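Local coordinates for protein endonuclease IV (Thermus thermophilus, PDB 3AAM) that repairs DNA by cleaving phosphodiester bonds at apurinic or apyrimidinic sites, leaving a 3'-hydroxyl group and a 5'-terminal sugar phosphate, in a metal-dependent reaction, at residues P2-I10 against L240-R251; L64-Y72 against D93-Y104. All coordinates share one frame; numbering follows the deposited sequence.

Contact 1: residues P2-I10 against L240-R251; sequences PRYGFHLSI and LKDRVFILETPR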
loop_
_atom_site.group_PDB
_atom_site.type_symbol
_atom_site.label_atom_id
_atom_site.label_comp_id
_atom_site.label_asym_id
_atom_site.label_seq_id
_atom_site.Cartn_x
_atom_site.Cartn_y
_atom_site.Cartn_z
ATOM N N PRO A 2 -13.511 9.000 4.594
ATOM C CA PRO A 2 -12.382 8.212 4.055
ATOM C C PRO A 2 -12.803 6.805 3.646
ATOM O O PRO A 2 -13.626 6.170 4.307
ATOM C CB PRO A 2 -11.326 8.162 5.148
ATOM C CG PRO A 2 -12.194 8.273 6.404
ATOM C CD PRO A 2 -13.275 9.298 6.018
ATOM N N ARG A 3 -12.227 6.321 2.551
ATOM C CA ARG A 3 -12.530 4.986 2.047
ATOM C C ARG A 3 -11.671 3.957 2.772
ATOM O O ARG A 3 -10.556 4.260 3.211
ATOM C CB ARG A 3 -12.295 4.936 0.535
ATOM C CG ARG A 3 -13.336 5.735 -0.251
ATOM C CD ARG A 3 -13.011 5.823 -1.731
ATOM N NE ARG A 3 -14.095 6.452 -2.482
ATOM C CZ ARG A 3 -15.214 5.832 -2.851
ATOM N NH1 ARG A 3 -15.404 4.553 -2.548
ATOM N NH2 ARG A 3 -16.152 6.498 -3.515
ATOM N N TYR A 4 -12.192 2.738 2.901
ATOM C CA TYR A 4 -11.476 1.690 3.615
ATOM C C TYR A 4 -11.636 0.323 2.964
ATOM O O TYR A 4 -12.648 0.029 2.327
ATOM C CB TYR A 4 -11.981 1.630 5.061
ATOM C CG TYR A 4 -13.445 1.267 5.156
ATOM C CD1 TYR A 4 -13.846 -0.062 5.293
ATOM C CD2 TYR A 4 -14.432 2.244 5.030
ATOM C CE1 TYR A 4 -15.196 -0.410 5.296
ATOM C CE2 TYR A 4 -15.785 1.907 5.033
ATOM C CZ TYR A 4 -16.158 0.577 5.165
ATOM O OH TYR A 4 -17.494 0.240 5.149
ATOM N N GLY A 5 -10.630 -0.522 3.146
ATOM C CA GLY A 5 -10.692 -1.849 2.568
ATOM C C GLY A 5 -9.595 -2.765 3.056
ATOM O O GLY A 5 -8.787 -2.400 3.917
ATOM N N PHE A 6 -9.575 -3.965 2.487
ATOM C CA PHE A 6 -8.597 -4.992 2.831
ATOM C C PHE A 6 -7.841 -5.400 1.582
ATOM O O PHE A 6 -8.121 -4.933 0.476
ATOM C CB PHE A 6 -9.276 -6.272 3.331
ATOM C CG PHE A 6 -10.185 -6.089 4.505
ATOM C CD1 PHE A 6 -9.787 -5.348 5.611
ATOM C CD2 PHE A 6 -11.424 -6.726 4.531
ATOM C CE1 PHE A 6 -10.606 -5.250 6.732
ATOM C CE2 PHE A 6 -12.251 -6.636 5.644
ATOM C CZ PHE A 6 -11.845 -5.900 6.746
ATOM N N HIS A 7 -6.886 -6.300 1.779
ATOM C CA HIS A 7 -6.147 -6.864 0.672
ATOM C C HIS A 7 -6.931 -8.131 0.357
ATOM O O HIS A 7 -7.100 -9.000 1.223
ATOM C CB HIS A 7 -4.717 -7.216 1.072
ATOM C CG HIS A 7 -3.876 -7.639 -0.087
ATOM N ND1 HIS A 7 -4.078 -8.827 -0.756
ATOM C CD2 HIS A 7 -2.873 -7.005 -0.739
ATOM C CE1 HIS A 7 -3.235 -8.906 -1.769
ATOM N NE2 HIS A 7 -2.492 -7.814 -1.782
ATOM N N LEU A 8 -7.428 -8.218 -0.873
ATOM C CA LEU A 8 -8.238 -9.349 -1.314
ATOM C C LEU A 8 -7.475 -10.294 -2.234
ATOM O O LEU A 8 -6.553 -9.880 -2.941
ATOM C CB LEU A 8 -9.482 -8.827 -2.041
ATOM C CG LEU A 8 -10.297 -7.761 -1.299
ATOM C CD1 LEU A 8 -11.406 -7.244 -2.208
ATOM C CD2 LEU A 8 -10.870 -8.346 -0.016
ATOM N N SER A 9 -7.889 -11.557 -2.234
ATOM C CA SER A 9 -7.257 -12.582 -3.055
ATOM C C SER A 9 -7.697 -12.541 -4.511
ATOM O O SER A 9 -8.816 -12.134 -4.823
ATOM C CB SER A 9 -7.567 -13.967 -2.481
ATOM O OG SER A 9 -7.089 -14.984 -3.341
ATOM N N ILE A 10 -6.804 -12.962 -5.401
ATOM C CA ILE A 10 -7.114 -13.007 -6.824
ATOM C C ILE A 10 -6.972 -14.438 -7.327
ATOM O O ILE A 10 -7.070 -14.698 -8.528
ATOM C CB ILE A 10 -6.185 -12.090 -7.654
ATOM C CG1 ILE A 10 -4.727 -12.536 -7.513
ATOM C CG2 ILE A 10 -6.340 -10.649 -7.198
ATOM C CD1 ILE A 10 -3.792 -11.869 -8.509
ATOM N N LEU A 240 -6.912 13.836 5.840
ATOM C CA LEU A 240 -6.928 12.586 5.085
ATOM C C LEU A 240 -8.332 12.094 4.770
ATOM O O LEU A 240 -8.508 10.962 4.322
ATOM C CB LEU A 240 -6.199 11.497 5.873
ATOM C CG LEU A 240 -4.781 11.817 6.348
ATOM C CD1 LEU A 240 -4.263 10.655 7.176
ATOM C CD2 LEU A 240 -3.876 12.082 5.153
ATOM N N LYS A 241 -9.327 12.942 4.987
ATOM C CA LYS A 241 -10.713 12.544 4.760
ATOM C C LYS A 241 -11.038 12.013 3.366
ATOM O O LYS A 241 -11.993 11.257 3.212
ATOM C CB LYS A 241 -11.655 13.703 5.096
ATOM C CG LYS A 241 -11.512 14.913 4.203
ATOM C CD LYS A 241 -12.383 16.042 4.710
ATOM C CE LYS A 241 -12.203 17.301 3.882
ATOM N NZ LYS A 241 -13.039 18.413 4.407
ATOM N N ASP A 242 -10.255 12.391 2.361
ATOM C CA ASP A 242 -10.513 11.933 0.996
ATOM C C ASP A 242 -9.492 10.907 0.509
ATOM O O ASP A 242 -9.346 10.694 -0.696
ATOM C CB ASP A 242 -10.526 13.125 0.031
ATOM C CG ASP A 242 -11.574 14.161 0.397
ATOM O OD1 ASP A 242 -12.767 13.799 0.472
ATOM O OD2 ASP A 242 -11.207 15.337 0.610
ATOM N N ARG A 243 -8.793 10.264 1.438
ATOM C CA ARG A 243 -7.785 9.286 1.059
ATOM C C ARG A 243 -8.297 7.858 1.151
ATOM O O ARG A 243 -9.427 7.610 1.580
ATOM C CB ARG A 243 -6.534 9.439 1.929
ATOM C CG ARG A 243 -5.967 10.851 1.997
ATOM C CD ARG A 243 -5.689 11.449 0.628
ATOM N NE ARG A 243 -5.128 12.792 0.766
ATOM C CZ ARG A 243 -5.191 13.735 -0.167
ATOM N NH1 ARG A 243 -5.795 13.493 -1.322
ATOM N NH2 ARG A 243 -4.660 14.929 0.064
ATOM N N VAL A 244 -7.443 6.925 0.744
ATOM C CA VAL A 244 -7.753 5.502 0.747
ATOM C C VAL A 244 -6.976 4.793 1.852
ATOM O O VAL A 244 -5.760 4.927 1.940
ATOM C CB VAL A 244 -7.381 4.877 -0.609
ATOM C CG1 VAL A 244 -7.534 3.362 -0.556
ATOM C CG2 VAL A 244 -8.261 5.468 -1.699
ATOM N N PHE A 245 -7.685 4.037 2.683
ATOM C CA PHE A 245 -7.069 3.312 3.786
ATOM C C PHE A 245 -7.210 1.810 3.577
ATOM O O PHE A 245 -8.317 1.302 3.398
ATOM C CB PHE A 245 -7.726 3.714 5.107
ATOM C CG PHE A 245 -7.446 5.136 5.518
ATOM C CD1 PHE A 245 -6.439 5.426 6.424
ATOM C CD2 PHE A 245 -8.182 6.184 4.976
ATOM C CE1 PHE A 245 -6.162 6.739 6.797
ATOM C CE2 PHE A 245 -7.915 7.504 5.339
ATOM C CZ PHE A 245 -6.902 7.782 6.252
ATOM N N ILE A 246 -6.081 1.108 3.589
ATOM C CA ILE A 246 -6.063 -0.341 3.406
ATOM C C ILE A 246 -5.399 -1.035 4.591
ATOM O O ILE A 246 -4.282 -0.686 4.982
ATOM C CB ILE A 246 -5.282 -0.732 2.114
ATOM C CG1 ILE A 246 -5.981 -0.166 0.876
ATOM C CG2 ILE A 246 -5.163 -2.246 2.006
ATOM C CD1 ILE A 246 -7.390 -0.717 0.648
ATOM N N LEU A 247 -6.089 -2.016 5.161
ATOM C CA LEU A 247 -5.560 -2.792 6.278
ATOM C C LEU A 247 -4.964 -4.050 5.654
ATOM O O LEU A 247 -5.556 -4.628 4.739
ATOM C CB LEU A 247 -6.683 -3.169 7.251
ATOM C CG LEU A 247 -6.263 -4.009 8.460
ATOM C CD1 LEU A 247 -5.272 -3.239 9.333
ATOM C CD2 LEU A 247 -7.501 -4.375 9.265
ATOM N N GLU A 248 -3.788 -4.455 6.130
ATOM C CA GLU A 248 -3.102 -5.634 5.602
ATOM C C GLU A 248 -2.852 -6.635 6.725
ATOM O O GLU A 248 -1.756 -6.704 7.272
ATOM C CB GLU A 248 -1.767 -5.224 4.977
ATOM C CG GLU A 248 -1.858 -4.106 3.945
ATOM C CD GLU A 248 -0.494 -3.708 3.416
ATOM O OE1 GLU A 248 0.416 -3.471 4.242
ATOM O OE2 GLU A 248 -0.331 -3.625 2.183
ATOM N N THR A 249 -3.877 -7.406 7.069
ATOM C CA THR A 249 -3.766 -8.388 8.139
ATOM C C THR A 249 -4.471 -9.679 7.728
ATOM O O THR A 249 -5.131 -9.723 6.699
ATOM C CB THR A 249 -4.392 -7.842 9.427
ATOM O OG1 THR A 249 -5.761 -7.502 9.177
ATOM C CG2 THR A 249 -3.641 -6.609 9.898
ATOM N N PRO A 250 -4.327 -10.748 8.526
ATOM C CA PRO A 250 -4.970 -12.026 8.200
ATOM C C PRO A 250 -6.455 -11.889 7.857
ATOM O O PRO A 250 -7.192 -11.150 8.515
ATOM C CB PRO A 250 -4.718 -12.856 9.451
ATOM C CG PRO A 250 -3.356 -12.377 9.868
ATOM C CD PRO A 250 -3.501 -10.875 9.740
ATOM N N ARG A 251 -6.879 -12.628 6.836
ATOM C CA ARG A 251 -8.254 -12.579 6.353
ATOM C C ARG A 251 -9.105 -13.761 6.799
ATOM O O ARG A 251 -8.598 -14.854 7.032
ATOM C CB ARG A 251 -8.243 -12.526 4.828
ATOM C CG ARG A 251 -7.501 -11.325 4.241
ATOM C CD ARG A 251 -8.291 -10.047 4.469
ATOM N NE ARG A 251 -9.705 -10.285 4.203
ATOM C CZ ARG A 251 -10.191 -10.678 3.030
ATOM N NH1 ARG A 251 -9.382 -10.860 1.993
ATOM N NH2 ARG A 251 -11.483 -10.950 2.909
HETATM O O HOH W 1 -6.303 -7.120 4.520
HETATM O O HOH W 2 -9.916 -12.465 -0.353
#

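Contact 2: residues L64-Y72 against D93-Y104; sequences LPAVIHASY and DLEKAALLGVEY. With PO4 (phosphate ion), chain C.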
loop_
_atom_site.group_PDB
_atom_site.type_symbol
_atom_site.label_atom_id
_atom_site.label_comp_id
_atom_site.label_asym_id
_atom_site.label_seq_id
_atom_site.Cartn_x
_atom_site.Cartn_y
_atom_site.Cartn_z
ATOM N N LEU A 64 -14.837 1.507 -6.952
ATOM C CA LEU A 64 -14.007 1.611 -5.757
ATOM C C LEU A 64 -12.528 1.730 -6.079
ATOM O O LEU A 64 -12.008 1.001 -6.923
ATOM C CB LEU A 64 -14.203 0.387 -4.865
ATOM C CG LEU A 64 -15.470 0.234 -4.030
ATOM C CD1 LEU A 64 -16.714 0.349 -4.890
ATOM C CD2 LEU A 64 -15.408 -1.117 -3.338
ATOM N N PRO A 65 -11.832 2.653 -5.400
ATOM C CA PRO A 65 -10.400 2.843 -5.628
ATOM C C PRO A 65 -9.696 1.520 -5.393
ATOM O O PRO A 65 -10.001 0.797 -4.433
ATOM C CB PRO A 65 -10.021 3.885 -4.583
ATOM C CG PRO A 65 -11.269 4.687 -4.442
ATOM C CD PRO A 65 -12.340 3.627 -4.419
ATOM N N ALA A 66 -8.753 1.202 -6.269
ATOM C CA ALA A 66 -8.017 -0.043 -6.158
ATOM C C ALA A 66 -6.522 0.211 -6.107
ATOM O O ALA A 66 -6.025 1.203 -6.645
ATOM C CB ALA A 66 -8.351 -0.946 -7.330
ATOM N N VAL A 67 -5.810 -0.693 -5.449
ATOM C CA VAL A 67 -4.370 -0.589 -5.322
ATOM C C VAL A 67 -3.755 -1.950 -5.593
ATOM O O VAL A 67 -4.274 -2.967 -5.140
ATOM C CB VAL A 67 -3.949 -0.185 -3.885
ATOM C CG1 VAL A 67 -2.442 -0.050 -3.806
ATOM C CG2 VAL A 67 -4.630 1.107 -3.474
ATOM N N ILE A 68 -2.660 -1.970 -6.344
ATOM C CA ILE A 68 -1.955 -3.214 -6.600
ATOM C C ILE A 68 -0.678 -3.155 -5.770
ATOM O O ILE A 68 0.077 -2.184 -5.846
ATOM C CB ILE A 68 -1.613 -3.394 -8.101
ATOM C CG1 ILE A 68 -2.849 -3.928 -8.834
ATOM C CG2 ILE A 68 -0.425 -4.339 -8.267
ATOM C CD1 ILE A 68 -2.678 -4.099 -10.332
ATOM N N HIS A 69 -0.460 -4.181 -4.953
ATOM C CA HIS A 69 0.725 -4.246 -4.110
ATOM C C HIS A 69 1.780 -5.109 -4.798
ATOM O O HIS A 69 1.468 -6.186 -5.304
ATOM C CB HIS A 69 0.376 -4.869 -2.749
ATOM C CG HIS A 69 1.346 -4.533 -1.658
ATOM N ND1 HIS A 69 2.697 -4.791 -1.749
ATOM C CD2 HIS A 69 1.159 -3.942 -0.453
ATOM C CE1 HIS A 69 3.300 -4.372 -0.651
ATOM N NE2 HIS A 69 2.389 -3.854 0.152
ATOM N N ALA A 70 3.017 -4.626 -4.833
ATOM C CA ALA A 70 4.115 -5.385 -5.424
ATOM C C ALA A 70 4.493 -6.470 -4.419
ATOM O O ALA A 70 4.192 -6.357 -3.231
ATOM C CB ALA A 70 5.311 -4.467 -5.680
ATOM N N SER A 71 5.153 -7.523 -4.883
ATOM C CA SER A 71 5.547 -8.593 -3.976
ATOM C C SER A 71 6.652 -8.156 -3.030
ATOM O O SER A 71 7.400 -7.224 -3.320
ATOM C CB SER A 71 6.034 -9.810 -4.756
ATOM O OG SER A 71 6.627 -10.745 -3.871
ATOM N N TYR A 72 6.752 -8.840 -1.895
ATOM C CA TYR A 72 7.781 -8.545 -0.913
ATOM C C TYR A 72 9.130 -8.938 -1.514
ATOM O O TYR A 72 10.183 -8.518 -1.035
ATOM C CB TYR A 72 7.522 -9.345 0.368
ATOM C CG TYR A 72 7.537 -10.845 0.159
ATOM C CD1 TYR A 72 8.732 -11.563 0.166
ATOM C CD2 TYR A 72 6.352 -11.544 -0.068
ATOM C CE1 TYR A 72 8.747 -12.940 -0.051
ATOM C CE2 TYR A 72 6.355 -12.917 -0.286
ATOM C CZ TYR A 72 7.555 -13.611 -0.276
ATOM O OH TYR A 72 7.560 -14.972 -0.487
ATOM N N ASP A 93 3.898 -5.240 -12.530
ATOM C CA ASP A 93 2.803 -4.759 -11.689
ATOM C C ASP A 93 2.192 -3.497 -12.288
ATOM O O ASP A 93 0.977 -3.348 -12.333
ATOM C CB ASP A 93 3.280 -4.428 -10.268
ATOM C CG ASP A 93 3.687 -5.655 -9.472
ATOM O OD1 ASP A 93 3.058 -6.721 -9.640
ATOM O OD2 ASP A 93 4.630 -5.542 -8.658
ATOM N N LEU A 94 3.045 -2.585 -12.744
ATOM C CA LEU A 94 2.578 -1.330 -13.325
ATOM C C LEU A 94 1.823 -1.539 -14.636
ATOM O O LEU A 94 0.813 -0.886 -14.886
ATOM C CB LEU A 94 3.766 -0.394 -13.544
ATOM C CG LEU A 94 4.431 0.122 -12.266
ATOM C CD1 LEU A 94 5.798 0.705 -12.576
ATOM C CD2 LEU A 94 3.535 1.162 -11.615
ATOM N N GLU A 95 2.328 -2.446 -15.467
ATOM C CA GLU A 95 1.704 -2.755 -16.748
ATOM C C GLU A 95 0.333 -3.395 -16.528
ATOM O O GLU A 95 -0.637 -3.058 -17.212
ATOM C CB GLU A 95 2.612 -3.689 -17.555
ATOM C CG GLU A 95 3.868 -3.002 -18.088
ATOM C CD GLU A 95 5.010 -3.969 -18.349
ATOM O OE1 GLU A 95 4.758 -5.186 -18.458
ATOM O OE2 GLU A 95 6.168 -3.504 -18.454
ATOM N N LYS A 96 0.257 -4.308 -15.563
ATOM C CA LYS A 96 -0.999 -4.980 -15.254
ATOM C C LYS A 96 -1.986 -3.957 -14.690
ATOM O O LYS A 96 -3.166 -3.962 -15.039
ATOM C CB LYS A 96 -0.756 -6.120 -14.253
ATOM C CG LYS A 96 0.070 -7.287 -14.818
ATOM C CD LYS A 96 -0.759 -8.142 -15.768
ATOM C CE LYS A 96 0.103 -9.029 -16.674
ATOM N NZ LYS A 96 0.990 -9.984 -15.951
ATOM N N ALA A 97 -1.498 -3.068 -13.831
ATOM C CA ALA A 97 -2.355 -2.040 -13.253
ATOM C C ALA A 97 -2.925 -1.143 -14.354
ATOM O O ALA A 97 -4.102 -0.778 -14.325
ATOM C CB ALA A 97 -1.570 -1.203 -12.245
ATOM N N ALA A 98 -2.092 -0.788 -15.327
ATOM C CA ALA A 98 -2.547 0.062 -16.423
ATOM C C ALA A 98 -3.665 -0.626 -17.202
ATOM O O ALA A 98 -4.669 -0.003 -17.544
ATOM C CB ALA A 98 -1.385 0.398 -17.355
ATOM N N LEU A 99 -3.489 -1.912 -17.479
ATOM C CA LEU A 99 -4.498 -2.667 -18.210
ATOM C C LEU A 99 -5.810 -2.726 -17.440
ATOM O O LEU A 99 -6.890 -2.571 -18.013
ATOM C CB LEU A 99 -4.004 -4.090 -18.480
ATOM C CG LEU A 99 -2.946 -4.273 -19.567
ATOM C CD1 LEU A 99 -2.432 -5.703 -19.548
ATOM C CD2 LEU A 99 -3.553 -3.940 -20.924
ATOM N N LEU A 100 -5.713 -2.942 -16.134
ATOM C CA LEU A 100 -6.898 -3.040 -15.295
ATOM C C LEU A 100 -7.538 -1.705 -14.942
ATOM O O LEU A 100 -8.673 -1.667 -14.483
ATOM C CB LEU A 100 -6.558 -3.797 -14.010
ATOM C CG LEU A 100 -6.222 -5.279 -14.203
ATOM C CD1 LEU A 100 -5.720 -5.875 -12.899
ATOM C CD2 LEU A 100 -7.466 -6.014 -14.692
ATOM N N GLY A 101 -6.815 -0.611 -15.155
ATOM C CA GLY A 101 -7.351 0.692 -14.818
ATOM C C GLY A 101 -7.168 0.992 -13.339
ATOM O O GLY A 101 -7.853 1.849 -12.781
ATOM N N VAL A 102 -6.257 0.261 -12.700
ATOM C CA VAL A 102 -5.955 0.457 -11.283
ATOM C C VAL A 102 -5.054 1.687 -11.195
ATOM O O VAL A 102 -4.003 1.734 -11.829
ATOM C CB VAL A 102 -5.232 -0.775 -10.697
ATOM C CG1 VAL A 102 -4.742 -0.475 -9.288
ATOM C CG2 VAL A 102 -6.183 -1.973 -10.676
ATOM N N GLU A 103 -5.459 2.675 -10.405
ATOM C CA GLU A 103 -4.693 3.913 -10.311
ATOM C C GLU A 103 -3.394 3.891 -9.517
ATOM O O GLU A 103 -2.526 4.729 -9.754
ATOM C CB GLU A 103 -5.583 5.037 -9.769
ATOM C CG GLU A 103 -4.946 6.420 -9.861
ATOM C CD GLU A 103 -5.882 7.530 -9.427
ATOM O OE1 GLU A 103 -6.972 7.660 -10.024
ATOM O OE2 GLU A 103 -5.529 8.275 -8.490
ATOM N N TYR A 104 -3.238 2.943 -8.597
ATOM C CA TYR A 104 -2.025 2.898 -7.783
ATOM C C TYR A 104 -1.346 1.542 -7.647
ATOM O O TYR A 104 -2.001 0.505 -7.594
ATOM C CB TYR A 104 -2.322 3.399 -6.361
ATOM C CG TYR A 104 -2.815 4.822 -6.284
ATOM C CD1 TYR A 104 -1.982 5.884 -6.625
ATOM C CD2 TYR A 104 -4.122 5.106 -5.892
ATOM C CE1 TYR A 104 -2.439 7.201 -6.583
ATOM C CE2 TYR A 104 -4.590 6.417 -5.847
ATOM C CZ TYR A 104 -3.742 7.457 -6.195
ATOM O OH TYR A 104 -4.199 8.756 -6.172
HETATM P P PO4 C . 4.012 -4.334 3.354
HETATM O O1 PO4 C . 3.724 -5.862 3.104
HETATM O O2 PO4 C . 2.723 -3.494 3.005
HETATM O O3 PO4 C . 4.387 -4.119 4.850
HETATM O O4 PO4 C . 5.216 -3.876 2.445
HETATM O O HOH W 3 -7.937 2.921 -8.885
HETATM O O HOH W 4 1.915 -7.853 -7.485
HETATM O O HOH W 5 5.726 -7.673 -7.617
#

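Contact 1: residues P2-I10 against L240-R251
Strands 3-6 and 244-247 run side by side in parallel, Arg3 to Gly5 pairing with Val244 to Ile246, and this seam joins the first strand of the TIM barrel to the last. The bonds alternate in the usual parallel way. Arg3 gives its N-H to Arg243 O and takes the N-H of Phe245; Gly5 then bonds to Phe245 O and accepts Leu247 N at 3.0 Å from its O, nearly straight at 171°. Farther on the strands part: His7 N and Leu247 O are too far apart to bond directly, and a water between them accepts from the first and donates to the second.

Side chains sort by face. With Gly5 lacking one, Ile246 lays CD1 against the bare backbone, 3.9 Å from Gly5 C. Phe245 lies on the opposite face, where its CE2 comes 3.5 Å from CB of Pro2, just ahead of the strand, while Arg3 O lies at the edge of the Phe245 ring, near its plane. Phe6 and Leu247 run alongside each other in the same direction, CE1 of the ring 4.1 Å from CD2 of the leucine.

Past the strands, Arg251 folds back because its chain bends at chi2 (-72°) and chi3. The guanidinium and the Phe6 ring are only 19° apart in plane, but the side chains cross at a slant and Phe6 CB, not the ring, lies over a guanidinium face; Leu8 CD2 also sits over a guanidinium face, 3.5 Å from Arg251 NH1. The bond from NH1 to His7 O is weak, and NH2 forms its salt bridges with Asp256 and Glu22.

Helix 253-267 covers the face carrying Phe6 and Leu247, placing Asn259 against both and Leu260 against the ring. Strand 202-208 adjoins 244-247; on the far side of 3-6, backbone hydrogen bonds join Phe6 and Leu8 with Gln32 of strand 31-34.

Contact 2: residues L64-Y72 against D93-Y104
Ile68 reaches across to the helix at Ala97 because its CG1 stands beside the backbone N (chi1 -81°) and its chain then runs extended, carrying CD1 to within 3.6 Å of both Ala97 CA and Ala97 CB. Val102 meets it at about a right angle: with CG1 anti to the backbone N (chi1 172°), that methyl lies 4.0 Å from Ile68 CG1 and 3.4 Å from Ala66 O, and the other methyl, CG2, packs on Ala66 CB. One isoleucine thus packs on both the last turns of the helix and the chain leaving it.

That exit is a Schellman motif. Gly101, with positive phi, is its C-prime residue, and Val102 N returns to Ala97 O, turning the chain back toward strand 66-69. Tyr104 then offers its carbonyl to Ile68 N, a bond of 2.8 Å between N and O, close to straight at 169°. A water accepting from both Ala66 N and Glu103 N spans the two backbones at the strand's beginning.

Near the strand's other end, Asp93 brings OD2 to 3.2 Å from Ala70 CB, and two waters tie its carboxylate to the backbone. One donates to Asp93 OD1 and His69 O; the other donates to OD2 and accepts from Ser71 N. OD1 also forms a salt bridge with Lys36, so the buried acid is gripped through both oxygens. The CB of His69 is directed away from the helix; the ring is fixed by a bond from ND1 to a lone pair of Ala70 O and donates its NE2 hydrogen to a phosphate ion, with NE2 2.9 Å from the phosphate O2.

Strand 66-69, helix 82-100 and strand 104-107 make up a beta-alpha-beta unit, the parallel repeating element of a TIM barrel, with the helix packed outside its strands.

How the contacts relate
From the N terminus, residues 2-10 lay down the first barrel strand, whose partner in contact 1 arrives only near the end of the chain; the loop so closed encloses nearly the whole protein. Contact 2 is nested inside it and closes a far shorter loop, one beta-alpha-beta crossover. The long closure joins the first barrel strand to the last, ahead of the C-terminal helix 253-267, whereas the short one seats a single helix on neighbouring strands. Their centres are 14 Å apart in the same curved sheet, and they touch: Pro65 packs on Arg3 and Val244, while His69 packs against Glu248 and His7. Strand 31-34 stands between strands 3-6 and 66-69, linking the two regions.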